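Local coordinates for putative (Helicobacter pylori, PDB 4O8S), which belongs to the nucleotidyltransferase superfamily and probably transfers a nucleotide from a nucleoside triphosphate to an acceptor, at residues K158-E161 against E162-N165; E103-Y106 against R107-P110; N165-L168 against A169-K173. All blocks are in the same frame, centred on the assembly; numbering follows the deposited sequence.

Along the chain contact 2 comes first, then contact 1, and contact 3 directly after it. Contact 2 lies where strand 98-106 leaves the mixed sheet, its centre about 24 Å from the centres of both other contacts, which it does not touch. Contacts 1 and 3 have centres about 10 Å apart and share Asn165: the first is the turn that closes helix 147-159, the second the opening of helix 166-176. They also pack together, the ring of Phe164 lying against Leu172. The three thus sample two regions of the protein: the sheet expected to carry the nucleotidyltransferase chemistry, and the helices that follow it in the chain.

Contact 1. Residues K158-E161 against E162-N165; sequences KHYE and EHFN
Backbone hydrogen bonds hold Tyr160 and Glu161 to the residues three places on. His163 N donates to Tyr160 O at 3.0 Å and Phe164 N to Glu161 O at 3.2 Å, both nearly straight, giving the tight 3-10 winding that follows helix 147-159 once Tyr160 has left helical angles. A water adds a further tie, donating to Glu161 O and to Phe164 O, and so serves two carbonyls at the exposed turn.

The Tyr160 and His163 rings meet obliquely, with planes 54° apart; His163 CD2 comes near the edge of the tyrosine ring, 3.9 Å from Tyr160 CD1. Both CG atoms stand anti to their own carbonyl carbons, and with the turn between them the side chains run alongside, pointing the same way. Tyr160 O makes edge contacts of its own. It meets the edge of the imidazole, 3.6 Å from His163 CD2, and also the edge of the Phe164 ring, 3.7 Å from Phe164 CD1, so weakly positive ring edges face a carbonyl oxygen.

Glu162 folds back by a bend at chi2 (-77°), bringing OE1 to 3.2 Å from Glu161 N, at an angle too poor for a hydrogen bond. A glutamate suits this exposed place, where its carboxylate can fold back beside the backbone of the turn.

The phenol of Tyr160 hydrogen-bonds to Tyr37 O. Phe164 packs on Ile130 of helix 126-139 and Ile216 of helix 202-231, as suits a buried nonpolar ring, while His163 rests on Ile126 at the start of the former and Lys158 pairs with Glu208 of the latter.

Contact 2. Residues E103-Y106 against R107-P110; sequences EISY and RDAP
Ser105 reaches the side chain of Asp108 with its hydroxyl, OG lying 3.1 Å from Asp108 CB, a close approach to be read with care because Asp108 is poorly ordered. The hydroxyl donates to Asp108 OD2 at 2.8 Å, meeting the lone pair that points away from the other carboxylate oxygen. With chi1 of 166°, Ser105 OG stands opposite the backbone N and beside the carbonyl carbon, which points it toward Asp108. A small side chain with a hydroxyl close to the backbone suits this place, since it can reach a carboxylate three residues on without filling the turn.

Between them Arg107 makes the bend. Its positive phi (49°) gives it a left-handed conformation, which swings the chain round and brings Arg107 CB to 3.3 Å from Tyr106 O. The arginine side chain then leads away into solvent and is itself poorly ordered. Tyr106 O and Asp108 N come close, yet their angle is poor and no backbone hydrogen bond closes the turn; the serine-aspartate bond links its two sides instead.

Tyr106 points to the other side of the strand. Its buried ring has Ile104 CG2 over one face, 3.7 Å above the plane and displaced toward the rim, as expected of residues two apart on a strand, and Lys53 adds a cation-pi contact. Asp108 OD2 also lies near Asp49 OD1 and has a weak, long ion pair with Lys28.

Strand 98-106 runs parallel to strand 46-50, setting Glu103 beside Asp47 and Ser105 beside Asp49. This is consistent with the carboxylate-bearing sheet of the nucleotidyltransferase fold, the turn lying just past the end of the strand.

Contact 3. Residues N165-L168 against A169-K173; sequences NLDL and ASRLK
Asp167 and Arg171, one helical turn apart, meet through a long salt bridge, Asp167 OD2 to Arg171 NH1 at 3.5 Å, with carboxylate and guanidinium planes 43° apart. Asp167 OD2 lies at the edge of the guanidinium, near its plane, and also touches the arginine stem, reaching 3.4 Å from Arg171 CD. A bend at chi3 (66°) leaves NH1 as the guanidinium nitrogen nearest Asp167. This is the lesser part of its pairing: Asp131 takes NH1 and Asp139 takes NE in salt bridges, so three carboxylates probably share its charge. Arginine suits the place because its several N-H groups can serve separate partners. Leu168 CD2 meets the same group obliquely, 3.7 Å from Arg171 NH1.

The first turn of the helix leaves amides without carbonyls before them, and Asn165 makes up for one. Its OD1 accepts from Leu168 N at 2.9 Å in a nearly straight bond, with the donor almost along the C=O axis. Asparagine is apt here: its side chain is short enough for the amide oxygen to turn back onto the helix start. Its backbone oxygen is used as well, taking Ala169 N at 2.8 Å.

From there the pattern is regular. Leu166 O accepts from Ser170 N, Asp167 O from Arg171 N, Leu168 O from Leu172 N and Ala169 O from Lys173 N, which satisfies these carbonyls within the helix. Asp167, two residues past the cap, would probably also favour the partly positive end of the helix.

Leu166, Ala169 and Leu172 face helix 202-231, and Leu168 faces helix 126-139. This is an N-capped start of an alpha-helix, with an i to i+4 salt bridge on its flank, packed against helices 126-139 and 202-231.

Contact 1. Residues K158-E161 against E162-N165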
# COMPACT_ATOMS: atom_id res chain seq x y z
N LYS A 158 -1.39 -12.03 -8.32
CA LYS A 158 -1.24 -13.43 -7.95
C LYS A 158 -2.28 -13.88 -6.91
O LYS A 158 -2.82 -14.98 -7.00
CB LYS A 158 0.17 -13.69 -7.40
CG LYS A 158 0.54 -15.18 -7.24
CD LYS A 158 1.94 -15.33 -6.62
CE LYS A 158 2.37 -16.79 -6.53
NZ LYS A 158 3.20 -17.21 -7.71
N HIS A 159 -2.54 -13.03 -5.91
CA HIS A 159 -3.37 -13.46 -4.79
C HIS A 159 -4.75 -12.80 -4.75
O HIS A 159 -5.64 -13.26 -4.02
CB HIS A 159 -2.65 -13.21 -3.47
CG HIS A 159 -1.34 -13.92 -3.37
ND1 HIS A 159 -1.25 -15.27 -3.10
CD2 HIS A 159 -0.07 -13.47 -3.50
CE1 HIS A 159 0.02 -15.62 -3.06
NE2 HIS A 159 0.76 -14.55 -3.31
N TYR A 160 -4.94 -11.74 -5.52
CA TYR A 160 -6.23 -11.06 -5.48
C TYR A 160 -6.79 -10.80 -6.87
O TYR A 160 -7.39 -9.75 -7.11
CB TYR A 160 -6.12 -9.75 -4.70
CG TYR A 160 -5.88 -9.96 -3.23
CD1 TYR A 160 -6.94 -10.15 -2.36
CD2 TYR A 160 -4.59 -9.98 -2.71
CE1 TYR A 160 -6.73 -10.35 -1.00
CE2 TYR A 160 -4.37 -10.17 -1.35
CZ TYR A 160 -5.45 -10.36 -0.51
OH TYR A 160 -5.25 -10.56 0.85
N GLU A 161 -6.62 -11.76 -7.77
CA GLU A 161 -6.98 -11.54 -9.16
C GLU A 161 -8.46 -11.23 -9.36
O GLU A 161 -8.84 -10.59 -10.35
CB GLU A 161 -6.56 -12.73 -10.03
CG GLU A 161 -7.56 -13.89 -10.04
CD GLU A 161 -7.36 -14.81 -11.26
OE1 GLU A 161 -6.35 -15.55 -11.28
OE2 GLU A 161 -8.20 -14.77 -12.20
N GLU A 162 -9.30 -11.69 -8.44
CA GLU A 162 -10.75 -11.49 -8.59
C GLU A 162 -11.15 -10.01 -8.43
O GLU A 162 -12.27 -9.62 -8.75
CB GLU A 162 -11.53 -12.40 -7.62
CG GLU A 162 -11.38 -12.06 -6.12
CD GLU A 162 -10.05 -12.52 -5.49
OE1 GLU A 162 -9.12 -12.94 -6.24
OE2 GLU A 162 -9.94 -12.47 -4.24
N HIS A 163 -10.21 -9.18 -7.96
CA HIS A 163 -10.52 -7.77 -7.74
C HIS A 163 -10.16 -6.91 -8.94
O HIS A 163 -10.40 -5.70 -8.94
CB HIS A 163 -9.80 -7.26 -6.50
CG HIS A 163 -10.30 -7.88 -5.23
ND1 HIS A 163 -11.33 -7.34 -4.49
CD2 HIS A 163 -9.90 -9.00 -4.57
CE1 HIS A 163 -11.54 -8.09 -3.42
NE2 HIS A 163 -10.69 -9.11 -3.44
N PHE A 164 -9.57 -7.51 -9.96
CA PHE A 164 -9.30 -6.74 -11.17
C PHE A 164 -10.56 -6.72 -12.03
O PHE A 164 -11.21 -7.75 -12.19
CB PHE A 164 -8.16 -7.37 -11.96
CG PHE A 164 -6.81 -7.18 -11.34
CD1 PHE A 164 -6.42 -7.94 -10.24
CD2 PHE A 164 -5.93 -6.23 -11.85
CE1 PHE A 164 -5.18 -7.75 -9.64
CE2 PHE A 164 -4.67 -6.03 -11.26
CZ PHE A 164 -4.29 -6.80 -10.15
N ASN A 165 -10.89 -5.57 -12.60
CA ASN A 165 -11.88 -5.54 -13.68
C ASN A 165 -11.18 -5.34 -15.02
O ASN A 165 -9.94 -5.28 -15.07
CB ASN A 165 -12.94 -4.46 -13.42
CG ASN A 165 -12.34 -3.07 -13.26
OD1 ASN A 165 -11.34 -2.72 -13.89
ND2 ASN A 165 -12.97 -2.26 -12.40
O HOH W 1 -10.55 -10.68 -12.41

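Contact 2. Residues E103-Y106 against R107-P110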
# COMPACT_ATOMS: atom_id res chain seq x y z
N GLU A 103 1.28 10.10 6.65
CA GLU A 103 0.74 11.06 5.71
C GLU A 103 -0.76 10.93 5.53
O GLU A 103 -1.32 9.82 5.54
CB GLU A 103 1.41 10.90 4.35
CG GLU A 103 2.86 11.36 4.31
CD GLU A 103 3.24 11.85 2.92
OE1 GLU A 103 2.34 12.39 2.22
OE2 GLU A 103 4.42 11.68 2.54
N ILE A 104 -1.42 12.07 5.35
CA ILE A 104 -2.85 12.08 5.11
C ILE A 104 -3.16 12.94 3.89
O ILE A 104 -2.59 14.03 3.72
CB ILE A 104 -3.62 12.65 6.31
CG1 ILE A 104 -3.02 12.15 7.63
CG2 ILE A 104 -5.12 12.33 6.21
CD1 ILE A 104 -3.67 12.76 8.87
N SER A 105 -4.07 12.45 3.05
CA SER A 105 -4.64 13.25 1.97
C SER A 105 -6.12 13.52 2.28
O SER A 105 -6.86 12.58 2.58
CB SER A 105 -4.49 12.53 0.63
OG SER A 105 -5.32 13.16 -0.35
N TYR A 106 -6.54 14.79 2.22
CA TYR A 106 -7.94 15.18 2.46
C TYR A 106 -8.72 15.33 1.14
O TYR A 106 -8.11 15.58 0.10
CB TYR A 106 -8.00 16.46 3.33
CG TYR A 106 -7.26 16.30 4.65
CD1 TYR A 106 -7.85 15.63 5.72
CD2 TYR A 106 -5.97 16.79 4.82
CE1 TYR A 106 -7.19 15.44 6.91
CE2 TYR A 106 -5.29 16.61 6.03
CZ TYR A 106 -5.91 15.93 7.06
OH TYR A 106 -5.28 15.73 8.27
N ARG A 107 -10.05 15.13 1.17
CA ARG A 107 -10.90 15.11 -0.05
C ARG A 107 -10.40 14.21 -1.21
O ARG A 107 -10.76 14.40 -2.37
CB ARG A 107 -11.21 16.53 -0.56
CG ARG A 107 -12.52 16.66 -1.36
CD ARG A 107 -13.75 16.61 -0.46
NE ARG A 107 -14.44 15.32 -0.49
CZ ARG A 107 -15.51 15.04 0.24
NH1 ARG A 107 -16.01 15.95 1.06
NH2 ARG A 107 -16.09 13.84 0.16
N ASP A 108 -9.55 13.25 -0.86
CA ASP A 108 -9.21 12.15 -1.73
C ASP A 108 -10.31 11.15 -1.40
O ASP A 108 -10.67 10.28 -2.21
CB ASP A 108 -7.86 11.58 -1.29
CG ASP A 108 -7.03 11.05 -2.44
OD1 ASP A 108 -7.57 10.35 -3.32
OD2 ASP A 108 -5.80 11.33 -2.45
N ALA A 109 -10.86 11.35 -0.21
CA ALA A 109 -11.58 10.34 0.57
C ALA A 109 -12.54 9.43 -0.17
O ALA A 109 -13.36 9.89 -0.97
CB ALA A 109 -12.28 11.00 1.75
N PRO A 110 -12.45 8.13 0.13
CA PRO A 110 -13.43 7.16 -0.37
C PRO A 110 -14.78 7.44 0.29
O PRO A 110 -14.82 7.97 1.41
CB PRO A 110 -12.88 5.82 0.13
CG PRO A 110 -12.04 6.16 1.33
CD PRO A 110 -11.45 7.50 1.02

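Contact 3. Residues N165-L168 against A169-K173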
# COMPACT_ATOMS: atom_id res chain seq x y z
N ASN A 165 -10.89 -5.57 -12.60
CA ASN A 165 -11.88 -5.54 -13.68
C ASN A 165 -11.18 -5.34 -15.02
O ASN A 165 -9.94 -5.28 -15.07
CB ASN A 165 -12.94 -4.46 -13.42
CG ASN A 165 -12.34 -3.07 -13.26
OD1 ASN A 165 -11.34 -2.72 -13.89
ND2 ASN A 165 -12.97 -2.26 -12.40
N LEU A 166 -11.95 -5.23 -16.11
CA LEU A 166 -11.36 -5.07 -17.44
C LEU A 166 -10.40 -3.90 -17.54
O LEU A 166 -9.34 -4.01 -18.15
CB LEU A 166 -12.45 -4.92 -18.52
CG LEU A 166 -12.95 -6.22 -19.14
CD1 LEU A 166 -14.16 -5.98 -20.04
CD2 LEU A 166 -11.83 -6.90 -19.90
N ASP A 167 -10.78 -2.78 -16.93
CA ASP A 167 -9.96 -1.59 -17.01
C ASP A 167 -8.64 -1.77 -16.26
O ASP A 167 -7.57 -1.45 -16.79
CB ASP A 167 -10.72 -0.37 -16.46
CG ASP A 167 -9.84 0.87 -16.35
OD1 ASP A 167 -9.62 1.54 -17.39
OD2 ASP A 167 -9.35 1.16 -15.22
N LEU A 168 -8.70 -2.29 -15.04
CA LEU A 168 -7.49 -2.52 -14.25
C LEU A 168 -6.60 -3.56 -14.92
O LEU A 168 -5.38 -3.37 -15.01
CB LEU A 168 -7.86 -2.99 -12.83
CG LEU A 168 -8.60 -1.98 -11.96
CD1 LEU A 168 -8.98 -2.61 -10.64
CD2 LEU A 168 -7.75 -0.73 -11.73
N ALA A 169 -7.21 -4.65 -15.39
CA ALA A 169 -6.48 -5.72 -16.07
C ALA A 169 -5.81 -5.21 -17.33
O ALA A 169 -4.65 -5.53 -17.61
CB ALA A 169 -7.40 -6.89 -16.40
N SER A 170 -6.55 -4.40 -18.09
CA SER A 170 -6.01 -3.88 -19.34
C SER A 170 -4.79 -3.02 -19.07
O SER A 170 -3.77 -3.13 -19.77
CB SER A 170 -7.07 -3.08 -20.10
OG SER A 170 -6.51 -2.53 -21.28
N ARG A 171 -4.87 -2.18 -18.04
CA ARG A 171 -3.75 -1.32 -17.67
C ARG A 171 -2.57 -2.14 -17.14
O ARG A 171 -1.41 -1.84 -17.42
CB ARG A 171 -4.19 -0.28 -16.64
CG ARG A 171 -5.30 0.66 -17.13
CD ARG A 171 -6.04 1.33 -15.97
NE ARG A 171 -5.18 2.24 -15.21
CZ ARG A 171 -5.47 2.71 -13.99
NH1 ARG A 171 -6.59 2.35 -13.38
NH2 ARG A 171 -4.62 3.53 -13.37
N LEU A 172 -2.87 -3.19 -16.37
CA LEU A 172 -1.83 -4.03 -15.80
C LEU A 172 -1.08 -4.75 -16.92
O LEU A 172 0.15 -4.83 -16.89
CB LEU A 172 -2.42 -5.06 -14.85
CG LEU A 172 -1.42 -6.00 -14.17
CD1 LEU A 172 -0.61 -5.26 -13.12
CD2 LEU A 172 -2.15 -7.20 -13.57
N LYS A 173 -1.83 -5.24 -17.90
CA LYS A 173 -1.29 -5.87 -19.10
C LYS A 173 -0.39 -4.90 -19.86
O LYS A 173 0.73 -5.25 -20.25
CB LYS A 173 -2.43 -6.35 -20.01
CG LYS A 173 -2.00 -7.16 -21.22
CD LYS A 173 -3.21 -7.68 -22.00
CE LYS A 173 -2.78 -8.35 -23.31
NZ LYS A 173 -3.93 -8.96 -24.06